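Local coordinates for metallo-beta-lactamase family protein (Staphylococcus aureus, PDB 3R2U), which holds an iron ion in a metallo-beta-lactamase fold and, joined to a rhodanese-like domain, probably acts on sulfur compounds as persulfide dioxygenase relatives do, at residues V289-R303 with E338-T352. Residues are numbered along the deposited sequence; the frame is centred on the assembly and turned at random.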
loop_
_atom_site.group_PDB
_atom_site.type_symbol
_atom_site.label_atom_id
_atom_site.label_comp_id
_atom_site.label_asym_id
_atom_site.label_seq_id
_atom_site.Cartn_x
_atom_site.Cartn_y
_atom_site.Cartn_z
ATOM N N VAL A 289 7.320 6.070 -15.794
ATOM C CA VAL A 289 8.510 5.387 -16.267
ATOM C C VAL A 289 8.042 4.028 -16.777
ATOM O O VAL A 289 7.665 3.130 -16.000
ATOM C CB VAL A 289 9.544 5.223 -15.192
ATOM C CG1 VAL A 289 10.735 4.467 -15.752
ATOM C CG2 VAL A 289 9.951 6.601 -14.659
ATOM N N TYR A 290 8.020 3.915 -18.094
ATOM C CA TYR A 290 7.529 2.749 -18.758
ATOM C C TYR A 290 8.678 1.999 -19.471
ATOM O O TYR A 290 9.811 2.498 -19.565
ATOM C CB TYR A 290 6.414 3.132 -19.759
ATOM C CG TYR A 290 5.078 3.666 -19.207
ATOM C CD1 TYR A 290 4.675 3.470 -17.876
ATOM C CD2 TYR A 290 4.147 4.232 -20.077
ATOM C CE1 TYR A 290 3.403 3.940 -17.415
ATOM C CE2 TYR A 290 2.895 4.687 -19.639
ATOM C CZ TYR A 290 2.517 4.540 -18.318
ATOM O OH TYR A 290 1.256 4.993 -17.936
ATOM N N PRO A 291 8.402 0.797 -19.966
ATOM C CA PRO A 291 9.499 0.047 -20.609
ATOM C C PRO A 291 10.139 0.838 -21.717
ATOM O O PRO A 291 9.443 1.536 -22.448
ATOM C CB PRO A 291 8.795 -1.186 -21.181
ATOM C CG PRO A 291 7.604 -1.379 -20.272
ATOM C CD PRO A 291 7.188 -0.020 -19.811
ATOM N N ALA A 292 11.452 0.735 -21.833
ATOM C CA ALA A 292 12.169 1.436 -22.885
ATOM C C ALA A 292 12.893 0.432 -23.756
ATOM O O ALA A 292 13.406 -0.545 -23.265
ATOM C CB ALA A 292 13.156 2.428 -22.282
ATOM N N THR A 293 12.887 0.659 -25.058
ATOM C CA THR A 293 13.630 -0.183 -25.980
ATOM C C THR A 293 15.007 0.426 -26.269
ATOM O O THR A 293 15.903 -0.289 -26.714
ATOM C CB THR A 293 12.887 -0.373 -27.288
ATOM O OG1 THR A 293 12.503 0.906 -27.785
ATOM C CG2 THR A 293 11.640 -1.244 -27.076
ATOM N N ASN A 294 15.173 1.739 -26.052
ATOM C CA ASN A 294 16.478 2.372 -26.231
ATOM C C ASN A 294 17.439 1.910 -25.140
ATOM O O ASN A 294 17.292 2.293 -23.990
ATOM C CB ASN A 294 16.332 3.896 -26.196
ATOM C CG ASN A 294 17.660 4.644 -26.417
ATOM O OD1 ASN A 294 18.751 4.095 -26.269
ATOM N ND2 ASN A 294 17.552 5.916 -26.763
ATOM N N THR A 295 18.414 1.084 -25.493
ATOM C CA THR A 295 19.415 0.629 -24.536
ATOM C C THR A 295 20.760 1.390 -24.653
ATOM O O THR A 295 21.746 0.982 -24.052
ATOM C CB THR A 295 19.705 -0.862 -24.713
ATOM O OG1 THR A 295 20.113 -1.101 -26.065
ATOM C CG2 THR A 295 18.457 -1.720 -24.401
ATOM N N ASN A 296 20.742 2.467 -25.451
ATOM C CA ASN A 296 21.881 3.354 -25.679
ATOM C C ASN A 296 21.802 4.566 -24.753
ATOM O O ASN A 296 21.799 5.730 -25.182
ATOM C CB ASN A 296 21.904 3.779 -27.147
ATOM C CG ASN A 296 22.093 2.593 -28.067
ATOM O OD1 ASN A 296 21.414 2.445 -29.083
ATOM N ND2 ASN A 296 22.982 1.699 -27.669
ATOM N N ARG A 297 21.721 4.268 -23.469
ATOM C CA ARG A 297 21.667 5.293 -22.461
ATOM C C ARG A 297 22.424 4.822 -21.257
ATOM O O ARG A 297 22.591 3.624 -21.031
ATOM C CB ARG A 297 20.234 5.571 -22.009
ATOM C CG ARG A 297 19.347 6.201 -23.023
ATOM C CD ARG A 297 18.098 6.726 -22.327
ATOM N NE ARG A 297 17.173 7.337 -23.258
ATOM C CZ ARG A 297 16.022 6.796 -23.638
ATOM N NH1 ARG A 297 15.622 5.635 -23.131
ATOM N NH2 ARG A 297 15.254 7.445 -24.507
ATOM N N LEU A 298 22.852 5.777 -20.458
ATOM C CA LEU A 298 23.507 5.457 -19.220
ATOM C C LEU A 298 22.427 4.669 -18.481
ATOM O O LEU A 298 21.276 5.117 -18.418
ATOM C CB LEU A 298 23.823 6.753 -18.493
ATOM C CG LEU A 298 24.395 6.672 -17.085
ATOM C CD1 LEU A 298 25.651 5.812 -17.091
ATOM C CD2 LEU A 298 24.665 8.099 -16.596
ATOM N N THR A 299 22.776 3.488 -17.968
ATOM C CA THR A 299 21.807 2.608 -17.320
ATOM C C THR A 299 22.251 2.100 -15.942
ATOM O O THR A 299 23.353 1.592 -15.802
ATOM C CB THR A 299 21.550 1.387 -18.222
ATOM O OG1 THR A 299 21.073 1.823 -19.499
ATOM C CG2 THR A 299 20.552 0.468 -17.606
ATOM N N PHE A 300 21.370 2.195 -14.946
ATOM C CA PHE A 300 21.679 1.739 -13.583
ATOM C C PHE A 300 20.808 0.546 -13.184
ATOM O O PHE A 300 19.586 0.562 -13.351
ATOM C CB PHE A 300 21.491 2.874 -12.571
ATOM C CG PHE A 300 22.434 4.030 -12.781
ATOM C CD1 PHE A 300 23.780 3.899 -12.486
ATOM C CD2 PHE A 300 21.984 5.234 -13.289
ATOM C CE1 PHE A 300 24.659 4.943 -12.696
ATOM C CE2 PHE A 300 22.867 6.299 -13.481
ATOM C CZ PHE A 300 24.194 6.150 -13.192
ATOM N N ASP A 301 21.457 -0.488 -12.664
ATOM C CA ASP A 301 20.789 -1.722 -12.270
ATOM C C ASP A 301 20.556 -1.595 -10.778
ATOM O O ASP A 301 21.497 -1.477 -9.997
ATOM C CB ASP A 301 21.655 -2.922 -12.633
ATOM C CG ASP A 301 20.968 -4.273 -12.391
ATOM O OD1 ASP A 301 20.168 -4.429 -11.445
ATOM O OD2 ASP A 301 21.268 -5.209 -13.154
ATOM N N LEU A 302 19.282 -1.597 -10.417
ATOM C CA LEU A 302 18.830 -1.371 -9.040
ATOM C C LEU A 302 18.831 -2.571 -8.139
ATOM O O LEU A 302 18.492 -2.441 -6.958
ATOM C CB LEU A 302 17.401 -0.822 -9.073
ATOM C CG LEU A 302 17.230 0.472 -9.854
ATOM C CD1 LEU A 302 15.761 0.800 -9.974
ATOM C CD2 LEU A 302 17.984 1.612 -9.196
ATOM N N ARG A 303 19.199 -3.744 -8.666
ATOM C CA ARG A 303 19.170 -4.958 -7.857
ATOM C C ARG A 303 20.325 -5.011 -6.853
ATOM O O ARG A 303 21.227 -4.179 -6.876
ATOM C CB ARG A 303 19.203 -6.204 -8.757
ATOM C CG ARG A 303 17.999 -6.343 -9.696
ATOM C CD ARG A 303 18.202 -7.512 -10.618
ATOM N NE ARG A 303 19.388 -7.277 -11.430
ATOM C CZ ARG A 303 20.161 -8.229 -11.944
ATOM N NH1 ARG A 303 19.889 -9.506 -11.744
ATOM N NH2 ARG A 303 21.228 -7.891 -12.644
ATOM N N GLU A 338 19.463 11.631 -20.168
ATOM C CA GLU A 338 18.343 10.782 -19.804
ATOM C C GLU A 338 18.947 9.416 -19.472
ATOM O O GLU A 338 19.883 8.958 -20.128
ATOM C CB GLU A 338 17.349 10.651 -20.956
ATOM C CG GLU A 338 16.805 11.990 -21.466
ATOM C CD GLU A 338 15.711 11.808 -22.538
ATOM O OE1 GLU A 338 15.828 12.422 -23.622
ATOM O OE2 GLU A 338 14.750 11.039 -22.306
ATOM N N ILE A 339 18.384 8.758 -18.472
ATOM C CA ILE A 339 18.923 7.509 -17.958
ATOM C C ILE A 339 17.889 6.399 -17.901
ATOM O O ILE A 339 16.710 6.671 -17.711
ATOM C CB ILE A 339 19.449 7.823 -16.534
ATOM C CG1 ILE A 339 20.689 8.705 -16.657
ATOM C CG2 ILE A 339 19.698 6.579 -15.713
ATOM C CD1 ILE A 339 21.084 9.427 -15.394
ATOM N N ASN A 340 18.318 5.156 -18.131
ATOM C CA ASN A 340 17.453 3.987 -17.952
ATOM C C ASN A 340 17.774 3.295 -16.628
ATOM O O ASN A 340 18.908 3.348 -16.141
ATOM C CB ASN A 340 17.654 2.947 -19.051
ATOM C CG ASN A 340 17.079 3.359 -20.388
ATOM O OD1 ASN A 340 16.240 4.243 -20.484
ATOM N ND2 ASN A 340 17.501 2.676 -21.424
ATOM N N LEU A 341 16.771 2.635 -16.067
ATOM C CA LEU A 341 16.926 1.860 -14.875
ATOM C C LEU A 341 16.558 0.414 -15.170
ATOM O O LEU A 341 15.713 0.145 -16.025
ATOM C CB LEU A 341 16.025 2.390 -13.763
ATOM C CG LEU A 341 16.272 3.803 -13.308
ATOM C CD1 LEU A 341 15.239 4.213 -12.223
ATOM C CD2 LEU A 341 17.760 3.951 -12.828
ATOM N N ILE A 342 17.228 -0.512 -14.485
ATOM C CA ILE A 342 16.945 -1.930 -14.612
ATOM C C ILE A 342 16.326 -2.419 -13.309
ATOM O O ILE A 342 16.877 -2.243 -12.209
ATOM C CB ILE A 342 18.190 -2.755 -14.979
ATOM C CG1 ILE A 342 18.633 -2.409 -16.407
ATOM C CG2 ILE A 342 17.876 -4.284 -14.861
ATOM C CD1 ILE A 342 19.833 -3.095 -16.851
ATOM N N GLY A 343 15.151 -3.009 -13.426
ATOM C CA GLY A 343 14.443 -3.556 -12.267
ATOM C C GLY A 343 12.990 -3.777 -12.611
ATOM O O GLY A 343 12.568 -3.513 -13.739
ATOM N N ASP A 344 12.217 -4.269 -11.647
ATOM C CA ASP A 344 10.784 -4.444 -11.869
ATOM C C ASP A 344 10.090 -3.078 -11.750
ATOM O O ASP A 344 10.610 -2.151 -11.123
ATOM C CB ASP A 344 10.197 -5.492 -10.906
ATOM C CG ASP A 344 10.250 -5.055 -9.456
ATOM O OD1 ASP A 344 11.115 -5.574 -8.725
ATOM O OD2 ASP A 344 9.467 -4.159 -9.059
ATOM N N TYR A 345 8.901 -2.978 -12.347
ATOM C CA TYR A 345 8.127 -1.738 -12.411
ATOM C C TYR A 345 8.077 -0.942 -11.111
ATOM O O TYR A 345 8.297 0.267 -11.113
ATOM C CB TYR A 345 6.690 -2.024 -12.876
ATOM C CG TYR A 345 5.864 -0.760 -13.095
ATOM C CD1 TYR A 345 5.174 -0.156 -12.038
ATOM C CD2 TYR A 345 5.786 -0.167 -14.359
ATOM C CE1 TYR A 345 4.423 1.020 -12.240
ATOM C CE2 TYR A 345 5.048 0.991 -14.569
ATOM C CZ TYR A 345 4.368 1.580 -13.516
ATOM O OH TYR A 345 3.653 2.725 -13.753
ATOM N N HIS A 346 7.789 -1.631 -10.015
ATOM C CA HIS A 346 7.639 -0.991 -8.716
ATOM C C HIS A 346 8.956 -0.476 -8.155
ATOM O O HIS A 346 9.032 0.638 -7.649
ATOM C CB HIS A 346 6.967 -1.968 -7.723
ATOM C CG HIS A 346 6.768 -1.392 -6.358
ATOM N ND1 HIS A 346 5.852 -0.392 -6.098
ATOM C CD2 HIS A 346 7.356 -1.683 -5.173
ATOM C CE1 HIS A 346 5.900 -0.082 -4.815
ATOM N NE2 HIS A 346 6.803 -0.849 -4.232
ATOM N N LEU A 347 9.992 -1.293 -8.217
ATOM C CA LEU A 347 11.295 -0.868 -7.734
ATOM C C LEU A 347 11.804 0.345 -8.553
ATOM O O LEU A 347 12.401 1.258 -8.014
ATOM C CB LEU A 347 12.281 -2.022 -7.844
ATOM C CG LEU A 347 13.741 -1.773 -7.490
ATOM C CD1 LEU A 347 13.847 -1.414 -6.027
ATOM C CD2 LEU A 347 14.598 -3.060 -7.800
ATOM N N VAL A 348 11.568 0.322 -9.863
ATOM C CA VAL A 348 11.950 1.427 -10.728
ATOM C C VAL A 348 11.194 2.723 -10.297
ATOM O O VAL A 348 11.772 3.803 -10.263
ATOM C CB VAL A 348 11.652 1.088 -12.190
ATOM C CG1 VAL A 348 11.566 2.347 -13.048
ATOM C CG2 VAL A 348 12.674 0.063 -12.710
ATOM N N SER A 349 9.929 2.598 -9.918
ATOM C CA SER A 349 9.165 3.777 -9.540
ATOM C C SER A 349 9.684 4.374 -8.220
ATOM O O SER A 349 9.716 5.585 -8.072
ATOM C CB SER A 349 7.660 3.463 -9.464
ATOM O OG SER A 349 7.408 2.683 -8.313
ATOM N N LYS A 350 10.086 3.530 -7.267
ATOM C CA LYS A 350 10.645 4.023 -6.014
ATOM C C LYS A 350 11.962 4.738 -6.255
ATOM O O LYS A 350 12.204 5.820 -5.705
ATOM C CB LYS A 350 10.851 2.889 -5.015
ATOM C CG LYS A 350 9.541 2.281 -4.505
ATOM C CD LYS A 350 9.768 1.257 -3.378
ATOM C CE LYS A 350 10.496 0.012 -3.881
ATOM N NZ LYS A 350 10.631 -1.050 -2.823
ATOM N N ALA A 351 12.832 4.126 -7.056
ATOM C CA ALA A 351 14.130 4.746 -7.351
ATOM C C ALA A 351 13.945 6.063 -8.075
ATOM O O ALA A 351 14.682 7.007 -7.827
ATOM C CB ALA A 351 15.040 3.817 -8.165
ATOM N N THR A 352 12.982 6.102 -8.997
ATOM C CA THR A 352 12.684 7.309 -9.774
ATOM C C THR A 352 12.310 8.460 -8.846
ATOM O O THR A 352 12.813 9.572 -8.978
ATOM C CB THR A 352 11.532 7.030 -10.778
ATOM O OG1 THR A 352 11.975 6.079 -11.770
ATOM C CG2 THR A 352 11.081 8.294 -11.462
HETATM O O HOH W 1 7.957 2.434 -13.121
HETATM O O HOH W 2 5.287 5.024 -14.163
HETATM O O HOH W 3 22.393 8.496 -21.211
HETATM O O HOH W 4 19.394 0.556 -21.123
#
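Strand 298-301 pairs in parallel with strand 339-342 at the centre of a four-stranded parallel sheet in order 2-1-3-4, flanked by strands 317-318 and 363-367, in a small alpha/beta unit consistent with a rhodanese-like fold; the centre of this contact lies about 26 Å from the centre of the chain. Four backbone hydrogen bonds join the pair: Asn-340 N to Leu-298 O, Phe-300 N to Asn-340 O, Ile-342 N to Phe-300 O and, just past the strand, Leu-302 N to Ile-342 O.

Polar side chains meet at Asn-340. Its ND2 donates to Asn-294 O (2.6 Å), which lies in the amide plane, and a water joins ND2 to Thr-299 OG1; these two bonds orient the amide and tie the loop ahead of strand 298-301 to the sheet. In one of two deposited conformers of Arg-297, NH1 also donates to Asn-340 OD1 (3.1 Å), a link doubtful as a permanent one, with the guanidinium 83° from the amide.

Apolar contacts line both faces. On one, Ile-339 CG2 meets Phe-300 CD2 (3.6 Å) and Leu-341 CD2 sits at the edge of that ring; on the other, Thr-299 CG2 touches Ile-342 CG1 (3.7 Å). Leu-302, with CG anti to its carbonyl carbon (chi1 -58°), lays CD1 against Ala-351 CB (3.6 Å) and CB against Leu-347 CD2, joining the strand end to helix 345-356, whose N-cap is Asp-344. Phe-325 covers Leu-302 and Ala-351.

Val-289 meets the same helix, CG1 packing on Val-348 CG1 (3.5 Å) and CG2 reaching Thr-352 OG1 tip to tip. Tyr-290 lies beside Tyr-345, its own hydroxyl bonded to Leu-59 N of the second subunit. One water, centred over a face of the Tyr-345 ring, donates to Val-289 O and Tyr-345 O, 3.0 Å from each.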